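Local atomic coordinates of Myo-inositol 2-dehydrogenase (Thermotoga maritima, PDB entry 3EZY), a protein that catalyses the NAD(+)-dependent oxidation of myo-inositol to scyllo-inosose and probably serves in a myo-inositol degradation pathway. Residues 8-13 / 32-37; 54-59 / 78-83; 128-133 / 239-244; 167-172 / 211-216; 191-196 / 320-325. One frame throughout, in Å; residues are numbered along the deposited sequence. Where two conformers were deposited one is given.

Interaction 1: residues 8-13 / 32-37; sequences IGLGRI and ISDVRE
L10 and D34 meet through both backbone and side chain. The L10 N-H gives a bond of 2.8 Å and 165° to D34 OD2, reaching the oxygen on its anti side. Just before it, G9 N bonds S33 O at 2.8 Å and 168°, one of the two backbone bonds of the parallel bridge between I8 and S33. Beside these bonds L10 CD1 rests 3.9 Å from D34 CB and 4.0 Å from I32 CD1, the leucine and isoleucine side chains crossing at about a right angle. This is the first beta-alpha-beta unit of the Rossmann fold: strand 3-8 runs into a glycine-rich turn that fits the GxGxxG pattern, and G11 occupies the N-cap position of helix 12-20. An acidic residue just after the second strand, the position of D34, commonly takes the adenosine ribose hydroxyls in NAD-dependent relatives, which is consistent with the use of NAD here. Four hydrogen bonds hold the D34 carboxylate, two at each oxygen. R36 approaches side-on, with NE 2.8 Å from D34 OD1 and NH2 3.0 Å from D34 OD2, while R36 N closes an Asx turn on D34 OD1 at 2.9 Å. With CG anti to the backbone N (chi1 -171°), the acid is directed at the glycine-rich turn. Farther out, L10 O accepts from R39 NE, S33 OG bonds Y53 O, and M43 packs on L10 and I32.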
# COMPACT_ATOMS: atom_id res chain seq x y z
N ILE A 8 -29.61 -10.26 28.82
CA ILE A 8 -30.83 -10.84 28.28
C ILE A 8 -30.67 -11.10 26.78
O ILE A 8 -30.34 -10.19 26.00
CB ILE A 8 -32.03 -9.90 28.48
CG1 ILE A 8 -32.21 -9.62 29.96
CG2 ILE A 8 -33.30 -10.51 27.88
CD1 ILE A 8 -33.25 -8.55 30.23
N GLY A 9 -30.91 -12.35 26.36
CA GLY A 9 -30.80 -12.66 24.94
C GLY A 9 -29.43 -13.25 24.66
O GLY A 9 -28.42 -12.58 24.76
N LEU A 10 -29.39 -14.53 24.34
CA LEU A 10 -28.11 -15.17 24.09
C LEU A 10 -28.00 -15.55 22.61
O LEU A 10 -27.74 -16.71 22.28
CB LEU A 10 -27.96 -16.40 24.98
CG LEU A 10 -27.93 -16.14 26.47
CD1 LEU A 10 -28.05 -17.51 27.21
CD2 LEU A 10 -26.72 -15.36 26.94
N GLY A 11 -28.27 -14.57 21.76
CA GLY A 11 -28.08 -14.71 20.34
C GLY A 11 -26.61 -14.44 20.08
O GLY A 11 -25.77 -14.45 20.97
N ARG A 12 -26.31 -14.15 18.84
CA ARG A 12 -24.95 -13.98 18.43
C ARG A 12 -24.31 -12.88 19.24
O ARG A 12 -23.19 -13.02 19.70
CB ARG A 12 -24.97 -13.58 16.96
CG ARG A 12 -23.61 -13.45 16.38
CD ARG A 12 -23.78 -12.62 15.14
NE ARG A 12 -23.78 -13.41 13.93
CZ ARG A 12 -24.10 -12.91 12.74
NH1 ARG A 12 -24.53 -11.65 12.62
NH2 ARG A 12 -24.04 -13.69 11.67
N ILE A 13 -24.99 -11.75 19.38
CA ILE A 13 -24.35 -10.60 20.05
C ILE A 13 -24.38 -10.66 21.59
O ILE A 13 -23.38 -10.34 22.26
CB ILE A 13 -24.91 -9.26 19.53
CG1 ILE A 13 -24.52 -9.09 18.04
CG2 ILE A 13 -24.38 -8.05 20.35
CD1 ILE A 13 -25.18 -7.91 17.38
N ILE A 32 -27.98 -14.70 33.35
CA ILE A 32 -28.33 -14.71 31.95
C ILE A 32 -29.80 -15.06 31.80
O ILE A 32 -30.41 -15.68 32.70
CB ILE A 32 -27.46 -15.72 31.14
CG1 ILE A 32 -27.50 -17.15 31.77
CG2 ILE A 32 -26.05 -15.19 30.96
CD1 ILE A 32 -26.84 -18.21 30.91
N SER A 33 -30.38 -14.67 30.68
CA SER A 33 -31.77 -14.99 30.43
C SER A 33 -31.90 -15.20 28.94
O SER A 33 -31.27 -14.50 28.15
CB SER A 33 -32.71 -13.86 30.88
OG SER A 33 -34.05 -14.10 30.47
N ASP A 34 -32.72 -16.19 28.56
CA ASP A 34 -33.01 -16.43 27.17
C ASP A 34 -34.26 -17.29 27.20
O ASP A 34 -34.47 -18.05 28.14
CB ASP A 34 -31.84 -17.16 26.49
CG ASP A 34 -32.00 -17.24 24.97
OD1 ASP A 34 -32.58 -18.23 24.46
OD2 ASP A 34 -31.50 -16.36 24.26
N VAL A 35 -35.08 -17.18 26.17
CA VAL A 35 -36.32 -17.94 26.18
C VAL A 35 -36.15 -19.39 25.68
O VAL A 35 -37.07 -20.18 25.83
CB VAL A 35 -37.45 -17.20 25.42
CG1 VAL A 35 -37.96 -16.01 26.28
CG2 VAL A 35 -36.98 -16.77 24.04
N ARG A 36 -35.00 -19.73 25.11
CA ARG A 36 -34.73 -21.11 24.72
C ARG A 36 -34.09 -21.83 25.87
O ARG A 36 -32.96 -21.49 26.24
CB ARG A 36 -33.77 -21.15 23.54
CG ARG A 36 -34.26 -20.48 22.31
CD ARG A 36 -33.08 -20.20 21.41
NE ARG A 36 -32.42 -18.94 21.75
CZ ARG A 36 -31.35 -18.45 21.11
NH1 ARG A 36 -30.83 -19.12 20.08
NH2 ARG A 36 -30.82 -17.29 21.50
N GLU A 37 -34.78 -22.84 26.42
CA GLU A 37 -34.31 -23.49 27.65
C GLU A 37 -32.96 -24.20 27.51
O GLU A 37 -32.14 -24.15 28.40
CB GLU A 37 -35.37 -24.44 28.22
CG GLU A 37 -36.49 -23.74 29.05
CD GLU A 37 -36.93 -24.53 30.29
OE1 GLU A 37 -37.14 -25.76 30.17
OE2 GLU A 37 -37.07 -23.92 31.39

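Interaction 2: residues 54-59 / 78-83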
# COMPACT_ATOMS: atom_id res chain seq x y z
N LYS A 54 -35.49 -17.91 32.73
CA LYS A 54 -36.34 -18.00 31.54
C LYS A 54 -37.10 -16.71 31.30
O LYS A 54 -37.26 -16.27 30.17
CB LYS A 54 -37.36 -19.14 31.68
CG LYS A 54 -36.79 -20.50 31.43
CD LYS A 54 -37.89 -21.58 31.57
CE LYS A 54 -39.22 -21.07 30.96
NZ LYS A 54 -39.98 -22.21 30.32
N ASP A 55 -37.53 -16.07 32.38
CA ASP A 55 -38.28 -14.82 32.26
C ASP A 55 -37.34 -13.65 32.52
O ASP A 55 -36.79 -13.54 33.59
CB ASP A 55 -39.37 -14.85 33.33
CG ASP A 55 -40.18 -13.56 33.38
OD1 ASP A 55 -39.88 -12.61 32.59
OD2 ASP A 55 -41.11 -13.51 34.22
N PRO A 56 -37.16 -12.76 31.53
CA PRO A 56 -36.16 -11.68 31.69
C PRO A 56 -36.49 -10.70 32.80
O PRO A 56 -35.59 -10.03 33.33
CB PRO A 56 -36.21 -10.93 30.35
CG PRO A 56 -37.49 -11.36 29.67
CD PRO A 56 -37.78 -12.77 30.19
N HIS A 57 -37.78 -10.59 33.12
CA HIS A 57 -38.26 -9.71 34.20
C HIS A 57 -37.77 -10.16 35.57
O HIS A 57 -37.44 -9.34 36.42
CB HIS A 57 -39.78 -9.59 34.17
CG HIS A 57 -40.27 -8.77 33.02
ND1 HIS A 57 -40.29 -7.39 33.06
CD2 HIS A 57 -40.72 -9.12 31.79
CE1 HIS A 57 -40.74 -6.92 31.91
NE2 HIS A 57 -41.01 -7.95 31.12
N GLU A 58 -37.69 -11.47 35.76
CA GLU A 58 -37.01 -12.01 36.94
C GLU A 58 -35.53 -11.61 36.98
O GLU A 58 -34.96 -11.37 38.05
CB GLU A 58 -37.15 -13.53 36.98
CG GLU A 58 -38.60 -14.04 37.02
CD GLU A 58 -39.42 -13.45 38.17
OE1 GLU A 58 -38.84 -12.84 39.09
OE2 GLU A 58 -40.67 -13.60 38.15
N LEU A 59 -34.86 -11.59 35.82
CA LEU A 59 -33.48 -11.11 35.81
C LEU A 59 -33.39 -9.63 36.24
O LEU A 59 -32.58 -9.21 37.09
CB LEU A 59 -32.84 -11.34 34.40
CG LEU A 59 -31.36 -10.91 34.26
CD1 LEU A 59 -30.57 -11.78 33.26
CD2 LEU A 59 -31.23 -9.40 33.92
N SER A 78 -38.18 -2.21 23.98
CA SER A 78 -38.89 -1.17 24.68
C SER A 78 -39.39 -1.65 26.04
O SER A 78 -39.15 -1.04 27.06
CB SER A 78 -40.10 -0.72 23.85
OG SER A 78 -40.57 0.49 24.38
N GLU A 79 -40.12 -2.76 26.03
CA GLU A 79 -40.63 -3.30 27.28
C GLU A 79 -39.53 -3.57 28.32
O GLU A 79 -39.67 -3.20 29.48
CB GLU A 79 -41.42 -4.59 27.06
CG GLU A 79 -41.78 -5.25 28.41
CD GLU A 79 -42.25 -6.69 28.26
OE1 GLU A 79 -42.25 -7.44 29.26
OE2 GLU A 79 -42.61 -7.07 27.11
N LEU A 80 -38.46 -4.22 27.91
CA LEU A 80 -37.38 -4.54 28.80
C LEU A 80 -36.66 -3.33 29.31
O LEU A 80 -36.32 -3.27 30.49
CB LEU A 80 -36.38 -5.51 28.16
CG LEU A 80 -37.05 -6.86 27.85
CD1 LEU A 80 -36.13 -7.77 27.04
CD2 LEU A 80 -37.49 -7.50 29.21
N VAL A 81 -36.38 -2.36 28.44
CA VAL A 81 -35.64 -1.17 28.90
C VAL A 81 -36.52 -0.35 29.89
O VAL A 81 -36.03 0.20 30.87
CB VAL A 81 -35.20 -0.29 27.72
CG1 VAL A 81 -34.82 1.15 28.22
CG2 VAL A 81 -34.01 -0.94 26.98
N ILE A 82 -37.81 -0.25 29.61
CA ILE A 82 -38.68 0.49 30.56
C ILE A 82 -38.78 -0.23 31.92
O ILE A 82 -38.76 0.40 32.98
CB ILE A 82 -40.08 0.78 29.96
CG1 ILE A 82 -39.93 1.72 28.77
CG2 ILE A 82 -41.04 1.38 31.06
CD1 ILE A 82 -41.16 1.88 27.95
N ALA A 83 -38.86 -1.55 31.87
CA ALA A 83 -38.77 -2.41 33.04
C ALA A 83 -37.45 -2.22 33.82
O ALA A 83 -37.46 -2.17 35.06
CB ALA A 83 -38.94 -3.90 32.61
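The backbone N of H57, a residue whose ring reaches over to L80 and A83, is held by D55 OD1 at 3.0 Å. The bond is bent (148°) and meets the carboxylate from above its plane; D55 is thereby the N-cap of helix 56-61. From the first turn of this helix the imidazole extends toward helix 77-86, a chi1 of -72° setting it beside its own backbone N. L80 CD2 lies over one face of the ring, displaced toward the rim and 4.0 Å from H57 NE2. The methyl of A83, one turn after E79, sits obliquely to the ring, with its CB 3.6 Å from H57 CE1. The two helices belong to the nucleotide-binding Rossmann domain and lie side by side against its parallel sheet, so that the ring bridges the outer part of the groove between them. Deeper in, the L80 CD2 methyl that covers the imidazole also touches P56, 3.8 Å from its CB, the proline ring and leucine crossing at about a right angle. The E79 carboxylate lies at the edge of the H57 ring, in an approach modelled too close to be relied on. Beneath, P56 and L80 both rest on I8 of strand 3-8, and P56 also on S33.

Interaction 3: residues 128-133 / 239-244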
# COMPACT_ATOMS: atom_id res chain seq x y z
N ARG A 128 -11.25 0.37 16.72
CA ARG A 128 -10.05 1.17 16.94
C ARG A 128 -9.70 2.08 15.75
O ARG A 128 -9.17 3.17 15.96
CB ARG A 128 -8.82 0.30 17.30
CG ARG A 128 -8.44 -0.65 16.19
CD ARG A 128 -7.50 -1.78 16.66
NE ARG A 128 -6.11 -1.34 16.70
CZ ARG A 128 -5.44 -1.03 17.81
NH1 ARG A 128 -4.16 -0.64 17.73
NH2 ARG A 128 -6.04 -1.11 19.01
N ASN A 129 -9.98 1.65 14.51
CA ASN A 129 -9.69 2.50 13.35
C ASN A 129 -10.61 3.71 13.20
O ASN A 129 -10.16 4.81 12.95
CB ASN A 129 -9.71 1.63 12.09
CG ASN A 129 -8.75 0.45 12.21
OD1 ASN A 129 -7.60 0.66 12.52
ND2 ASN A 129 -9.22 -0.77 12.03
N PHE A 130 -11.92 3.49 13.32
CA PHE A 130 -12.89 4.61 13.22
C PHE A 130 -12.73 5.65 14.33
O PHE A 130 -12.87 6.88 14.13
CB PHE A 130 -14.31 4.04 13.23
CG PHE A 130 -14.58 3.00 12.13
CD1 PHE A 130 -13.88 3.03 10.92
CD2 PHE A 130 -15.59 2.05 12.30
CE1 PHE A 130 -14.16 2.11 9.89
CE2 PHE A 130 -15.88 1.08 11.29
CZ PHE A 130 -15.15 1.11 10.09
N LYS A 131 -12.51 5.14 15.53
CA LYS A 131 -12.23 6.01 16.68
C LYS A 131 -11.00 6.91 16.49
O LYS A 131 -11.03 8.09 16.80
CB LYS A 131 -12.03 5.14 17.94
CG LYS A 131 -11.77 5.92 19.23
CD LYS A 131 -12.14 4.99 20.41
CE LYS A 131 -11.34 5.29 21.69
NZ LYS A 131 -11.26 6.73 21.98
N LYS A 132 -9.91 6.34 16.01
CA LYS A 132 -8.72 7.11 15.76
C LYS A 132 -9.00 8.18 14.70
O LYS A 132 -8.54 9.33 14.81
CB LYS A 132 -7.57 6.18 15.34
CG LYS A 132 -6.37 6.94 14.84
CD LYS A 132 -5.20 7.09 15.85
CE LYS A 132 -5.59 7.10 17.29
NZ LYS A 132 -4.39 7.46 18.13
N LEU A 133 -9.80 7.84 13.69
CA LEU A 133 -10.14 8.81 12.65
C LEU A 133 -11.03 9.92 13.24
O LEU A 133 -10.80 11.11 12.98
CB LEU A 133 -10.88 8.11 11.49
CG LEU A 133 -11.21 9.03 10.30
CD1 LEU A 133 -11.16 8.28 8.95
CD2 LEU A 133 -12.57 9.70 10.48
N GLN A 239 -15.95 -1.78 5.10
CA GLN A 239 -16.44 -0.67 5.86
C GLN A 239 -15.35 0.40 5.92
O GLN A 239 -14.40 0.30 6.71
CB GLN A 239 -16.79 -1.16 7.26
CG GLN A 239 -17.97 -2.13 7.23
CD GLN A 239 -18.24 -2.77 8.56
OE1 GLN A 239 -17.42 -2.75 9.45
NE2 GLN A 239 -19.43 -3.30 8.71
N ARG A 240 -15.44 1.38 5.02
CA ARG A 240 -14.43 2.41 4.97
C ARG A 240 -15.02 3.73 5.34
O ARG A 240 -16.18 3.97 5.11
CB ARG A 240 -13.82 2.51 3.56
CG ARG A 240 -12.84 1.35 3.25
CD ARG A 240 -12.45 1.39 1.81
NE ARG A 240 -13.49 0.77 1.00
CZ ARG A 240 -13.90 1.20 -0.20
NH1 ARG A 240 -13.40 2.30 -0.70
NH2 ARG A 240 -14.84 0.54 -0.88
N ILE A 241 -14.19 4.61 5.89
CA ILE A 241 -14.65 5.98 6.15
C ILE A 241 -13.60 6.94 5.61
O ILE A 241 -12.40 6.74 5.82
CB ILE A 241 -14.83 6.26 7.67
CG1 ILE A 241 -15.92 5.34 8.24
CG2 ILE A 241 -15.14 7.77 7.86
CD1 ILE A 241 -16.06 5.33 9.84
N GLU A 242 -14.03 7.97 4.90
CA GLU A 242 -13.13 9.04 4.53
C GLU A 242 -13.75 10.40 4.88
O GLU A 242 -14.96 10.63 4.71
CB GLU A 242 -12.80 8.96 3.02
CG GLU A 242 -12.07 10.15 2.52
CD GLU A 242 -12.08 10.21 1.00
OE1 GLU A 242 -12.20 9.13 0.37
OE2 GLU A 242 -11.97 11.34 0.49
N VAL A 243 -12.91 11.30 5.37
CA VAL A 243 -13.30 12.71 5.55
C VAL A 243 -12.35 13.63 4.78
O VAL A 243 -11.12 13.61 4.98
CB VAL A 243 -13.35 13.15 7.06
CG1 VAL A 243 -13.89 14.64 7.20
CG2 VAL A 243 -14.21 12.19 7.88
N PHE A 244 -12.92 14.49 3.95
CA PHE A 244 -12.12 15.44 3.23
C PHE A 244 -12.46 16.84 3.75
O PHE A 244 -13.63 17.17 3.91
CB PHE A 244 -12.45 15.34 1.75
CG PHE A 244 -11.99 16.52 0.94
CD1 PHE A 244 -10.64 16.62 0.56
CD2 PHE A 244 -12.88 17.49 0.51
CE1 PHE A 244 -10.20 17.70 -0.23
CE2 PHE A 244 -12.44 18.60 -0.25
CZ PHE A 244 -11.10 18.69 -0.61
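I241 points its CD1 methyl at the face of the F130 ring, 3.7 Å from the centroid and 26° off the normal, a CH-pi contact. The methyl is displaced toward one rim of the ring and comes within 3.3 Å of F130 CD1, which makes the packing tight. The same ring turns its edge to the strand: Q239 O lies near the ring plane, 3.6 Å from F130 CZ. A chi1 of -56° brings the phenyl down from the helix to lie beside the strand. One turn on, L133 faces the strand directly and spreads its two methyls. Its CD1 comes 3.7 Å from I241 O, and its CD2 touches both V243 CG2, at 4.0 Å, and I241 CG2, at 4.1 Å. The Q239 amide goes elsewhere and bonds Y281 OH. Helix 128-133 and strand 239-244 run nearly parallel, 7° apart, with axes 9.8 Å from each other; M180 and I184 of helix 174-185 border the same apolar layer. On the other face of the strand, R240 pairs in a salt bridge with E242 of the third subunit, and E242 with R240 of that subunit. This is the layout of the Gfo/Idh/MocA C-terminal domain, an open sheet with helices on one face and a subunit interface on the other.

Interaction 4: residues 167-172 / 211-216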
# COMPACT_ATOMS: atom_id res chain seq x y z
N GLY A 167 -37.52 -3.46 9.13
CA GLY A 167 -37.75 -2.04 8.81
C GLY A 167 -37.07 -1.59 7.52
O GLY A 167 -37.18 -0.42 7.13
N GLY A 168 -36.35 -2.51 6.88
CA GLY A 168 -35.68 -2.25 5.62
C GLY A 168 -34.26 -1.72 5.79
O GLY A 168 -33.85 -1.38 6.88
N ILE A 169 -33.56 -1.55 4.68
CA ILE A 169 -32.12 -1.37 4.71
C ILE A 169 -31.73 -0.11 5.50
O ILE A 169 -30.71 -0.10 6.19
CB ILE A 169 -31.49 -1.35 3.29
CG1 ILE A 169 -29.99 -1.72 3.35
CG2 ILE A 169 -31.68 0.03 2.65
CD1 ILE A 169 -29.38 -1.87 1.97
N PHE A 170 -32.57 0.91 5.48
CA PHE A 170 -32.19 2.17 6.15
C PHE A 170 -32.31 2.13 7.66
O PHE A 170 -31.65 2.92 8.36
CB PHE A 170 -32.99 3.35 5.58
CG PHE A 170 -32.84 3.51 4.09
CD1 PHE A 170 -31.59 3.80 3.53
CD2 PHE A 170 -33.92 3.33 3.24
CE1 PHE A 170 -31.43 3.93 2.15
CE2 PHE A 170 -33.76 3.45 1.85
CZ PHE A 170 -32.49 3.73 1.31
N LEU A 171 -33.14 1.22 8.18
CA LEU A 171 -33.37 1.13 9.62
C LEU A 171 -32.53 0.02 10.25
O LEU A 171 -32.19 0.08 11.43
CB LEU A 171 -34.87 0.92 9.95
CG LEU A 171 -35.80 2.15 10.01
CD1 LEU A 171 -35.65 3.01 8.83
CD2 LEU A 171 -37.27 1.78 10.15
N ASP A 172 -32.16 -0.94 9.43
CA ASP A 172 -31.42 -2.11 9.90
C ASP A 172 -29.90 -2.08 9.61
O ASP A 172 -29.11 -2.66 10.37
CB ASP A 172 -32.03 -3.40 9.28
CG ASP A 172 -31.38 -4.66 9.82
OD1 ASP A 172 -31.48 -4.89 11.05
OD2 ASP A 172 -30.79 -5.43 9.01
N ASP A 211 -31.48 -3.97 -1.61
CA ASP A 211 -30.25 -4.60 -1.10
C ASP A 211 -28.97 -3.79 -1.34
O ASP A 211 -27.87 -4.21 -0.95
CB ASP A 211 -30.07 -6.02 -1.66
CG ASP A 211 -30.13 -6.08 -3.16
OD1 ASP A 211 -29.60 -5.17 -3.83
OD2 ASP A 211 -30.68 -7.07 -3.69
N THR A 212 -29.12 -2.67 -2.04
CA THR A 212 -28.00 -1.79 -2.46
C THR A 212 -28.56 -0.38 -2.32
O THR A 212 -29.67 -0.13 -2.78
CB THR A 212 -27.67 -2.01 -3.95
OG1 THR A 212 -27.46 -3.41 -4.19
CG2 THR A 212 -26.41 -1.23 -4.37
N ALA A 213 -27.87 0.54 -1.66
CA ALA A 213 -28.42 1.88 -1.52
C ALA A 213 -27.32 2.93 -1.39
O ALA A 213 -26.18 2.62 -1.02
CB ALA A 213 -29.33 1.95 -0.34
N VAL A 214 -27.70 4.16 -1.71
CA VAL A 214 -26.86 5.32 -1.58
C VAL A 214 -27.68 6.37 -0.82
O VAL A 214 -28.90 6.49 -1.06
CB VAL A 214 -26.47 5.86 -2.98
CG1 VAL A 214 -25.86 7.27 -2.85
CG2 VAL A 214 -25.51 4.94 -3.68
N VAL A 215 -27.05 7.11 0.11
CA VAL A 215 -27.73 8.13 0.88
C VAL A 215 -26.85 9.39 0.95
O VAL A 215 -25.68 9.32 1.33
CB VAL A 215 -28.02 7.67 2.34
CG1 VAL A 215 -28.56 8.84 3.16
CG2 VAL A 215 -29.00 6.51 2.37
N VAL A 216 -27.39 10.52 0.55
CA VAL A 216 -26.68 11.78 0.62
C VAL A 216 -27.14 12.53 1.84
O VAL A 216 -28.34 12.59 2.12
CB VAL A 216 -27.00 12.68 -0.60
CG1 VAL A 216 -26.28 14.05 -0.47
CG2 VAL A 216 -26.63 11.98 -1.88
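In the C-terminal domain the short helix 169-172, with G168 at its N-cap position, lies on the face of the mixed sheet at the start of strand 212-219. It touches the strand with the side chains of its first two residues. F170 lowers its ring so that CE1 comes 3.6 Å from V215 CG2 and 3.8 Å from A213 CB. Both methyls meet the ring obliquely. I169 reaches the strand earlier: its CG1 branch trans to the main-chain N (chi1 -158°) carries CD1 to 3.8 Å from D211 C. The other branch does double duty, since I169 CG2 sits over the centre of the F170 ring face and 4.3 Å from A213 CB, so this methyl packs on both the ring and the alanine. At D211 and T212 the strand carries a classic beta bulge opposite S197. The D211 side chain turns away from the helix and accepts from the backbone N of L199, V200 and D201, and T212 OG1 bonds D211 OD1 at 2.8 Å. The T212 and V214 side chains, on the far face of the sheet, pack on the third subunit. On the helix side, F170 is flanked by A319 and L323 of helix 306-325 and by A194 of the adjoining strand 189-197.

Interaction 5: residues 191-196 / 320-325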
# COMPACT_ATOMS: atom_id res chain seq x y z
N GLU A 191 -30.76 17.33 6.19
CA GLU A 191 -31.48 16.85 5.04
C GLU A 191 -30.85 15.56 4.45
O GLU A 191 -29.64 15.39 4.48
CB GLU A 191 -31.44 17.97 4.00
CG GLU A 191 -32.44 17.89 2.90
CD GLU A 191 -32.69 19.27 2.31
OE1 GLU A 191 -33.78 19.48 1.75
OE2 GLU A 191 -31.80 20.15 2.44
N VAL A 192 -31.68 14.69 3.89
CA VAL A 192 -31.20 13.44 3.37
C VAL A 192 -31.85 13.14 2.02
O VAL A 192 -33.03 13.45 1.80
CB VAL A 192 -31.58 12.32 4.37
CG1 VAL A 192 -31.46 10.98 3.78
CG2 VAL A 192 -30.73 12.43 5.65
N PHE A 193 -31.10 12.53 1.11
CA PHE A 193 -31.67 11.95 -0.10
C PHE A 193 -31.20 10.50 -0.24
O PHE A 193 -30.00 10.23 -0.07
CB PHE A 193 -31.21 12.70 -1.34
CG PHE A 193 -31.59 12.00 -2.62
CD1 PHE A 193 -32.82 12.20 -3.17
CD2 PHE A 193 -30.72 11.09 -3.22
CE1 PHE A 193 -33.20 11.56 -4.31
CE2 PHE A 193 -31.07 10.43 -4.39
CZ PHE A 193 -32.33 10.65 -4.93
N ALA A 194 -32.09 9.59 -0.58
CA ALA A 194 -31.71 8.20 -0.64
C ALA A 194 -32.24 7.56 -1.90
O ALA A 194 -33.33 7.90 -2.36
CB ALA A 194 -32.24 7.45 0.63
N ASP A 195 -31.46 6.65 -2.50
CA ASP A 195 -32.02 5.75 -3.51
C ASP A 195 -31.54 4.32 -3.21
O ASP A 195 -30.59 4.13 -2.45
CB ASP A 195 -31.69 6.19 -4.95
CG ASP A 195 -32.70 5.64 -5.99
OD1 ASP A 195 -33.54 4.73 -5.69
OD2 ASP A 195 -32.61 6.06 -7.13
N GLY A 196 -32.19 3.32 -3.80
CA GLY A 196 -31.82 1.93 -3.49
C GLY A 196 -32.35 1.10 -4.64
O GLY A 196 -33.28 1.53 -5.30
N LYS A 320 -36.15 6.60 4.28
CA LYS A 320 -37.22 5.75 3.74
C LYS A 320 -38.21 6.61 2.98
O LYS A 320 -38.63 6.26 1.88
CB LYS A 320 -37.98 4.99 4.84
CG LYS A 320 -37.27 3.79 5.40
CD LYS A 320 -38.07 3.20 6.62
CE LYS A 320 -39.25 2.36 6.10
NZ LYS A 320 -39.50 1.15 6.96
N LYS A 321 -38.56 7.75 3.56
CA LYS A 321 -39.45 8.72 2.86
C LYS A 321 -38.82 9.30 1.56
O LYS A 321 -39.45 9.33 0.52
CB LYS A 321 -39.87 9.83 3.80
CG LYS A 321 -40.95 10.85 3.28
CD LYS A 321 -40.93 12.04 4.28
CE LYS A 321 -42.17 12.90 4.26
NZ LYS A 321 -43.34 12.08 3.85
N SER A 322 -37.56 9.69 1.61
CA SER A 322 -36.84 10.12 0.40
C SER A 322 -36.85 9.07 -0.70
O SER A 322 -37.04 9.37 -1.88
CB SER A 322 -35.40 10.48 0.74
OG SER A 322 -34.66 10.68 -0.46
N LEU A 323 -36.65 7.82 -0.33
CA LEU A 323 -36.60 6.78 -1.33
C LEU A 323 -37.92 6.70 -2.08
O LEU A 323 -37.97 6.60 -3.31
CB LEU A 323 -36.25 5.44 -0.66
CG LEU A 323 -36.41 4.20 -1.56
CD1 LEU A 323 -35.50 4.29 -2.80
CD2 LEU A 323 -36.12 2.91 -0.78
N GLU A 324 -39.01 6.70 -1.32
CA GLU A 324 -40.33 6.61 -1.94
C GLU A 324 -40.69 7.89 -2.70
O GLU A 324 -41.26 7.79 -3.76
CB GLU A 324 -41.41 6.28 -0.91
CG GLU A 324 -41.73 7.45 0.02
CD GLU A 324 -43.24 7.62 0.22
OE1 GLU A 324 -44.00 7.34 -0.76
OE2 GLU A 324 -43.66 8.07 1.33
N GLU A 325 -40.35 9.07 -2.19
CA GLU A 325 -40.76 10.32 -2.85
C GLU A 325 -39.75 10.87 -3.86
O GLU A 325 -40.03 11.86 -4.53
CB GLU A 325 -41.16 11.38 -1.83
CG GLU A 325 -42.49 11.01 -1.19
CD GLU A 325 -42.96 11.95 -0.11
OE1 GLU A 325 -42.45 13.09 0.05
OE2 GLU A 325 -43.88 11.54 0.61
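S322 and L323, near the C-terminal end of helix 306-325, press onto A194 in strand 189-197. The contact belongs to the alpha/beta layering of the Gfo/Idh/MocA C-terminal domain; segments 320-325 and 191-196 cross at -61°, their axes 6.4 Å apart. S322 is the polar element. Its OG, swung opposite the serine's own N by a chi1 of 170°, leans onto the strand and accepts the A194 N-H at 2.8 Å and 154°. Strand 329-330 pairs with V192, but at A194 a serine hydroxyl takes the place of a strand carbonyl, and the edge N-H is satisfied inside the protein. The same oxygen bonds R327 O, so it also ties down the chain leaving the helix. Because it sits low over the backbone, S322 OG approaches F193 CA to 3.3 Å and lies oblique to the F193 ring, which points away to stack with F193 of the third subunit. A194 keeps its methyl on the helix side, against V215 and A319, while its carbonyl O lies 3.6 Å from L323 CA, bringing the two backbones close. L323 carries the contact along the strand. Its CD1 rests 3.5 Å from D195 OD1 and 3.6 Å from G196 N, the two atoms that are themselves joined by a 2.7 Å hydrogen bond.

Interactions 1 and 2 belong to the nucleotide-binding Rossmann domain and touch: I8 CD1 lies 3.8 Å from P56 CB, and the two centres are 12 Å apart. Interactions 3, 4 and 5 share the mixed sheet of the C-terminal domain and all reach the third subunit. Of these, 4 and 5 are neighbours with centres 9 Å apart, linked by V216 N to F193 O (2.7 Å) and K320 NZ to G167 O (2.8 Å); interaction 3 stands about 20 Å from interaction 4, centre to centre. Interaction 4 comes nearest to the Rossmann pair, about 9 Å from interaction 1 between nearest atoms, and its D172 makes a cross-domain salt bridge to K95.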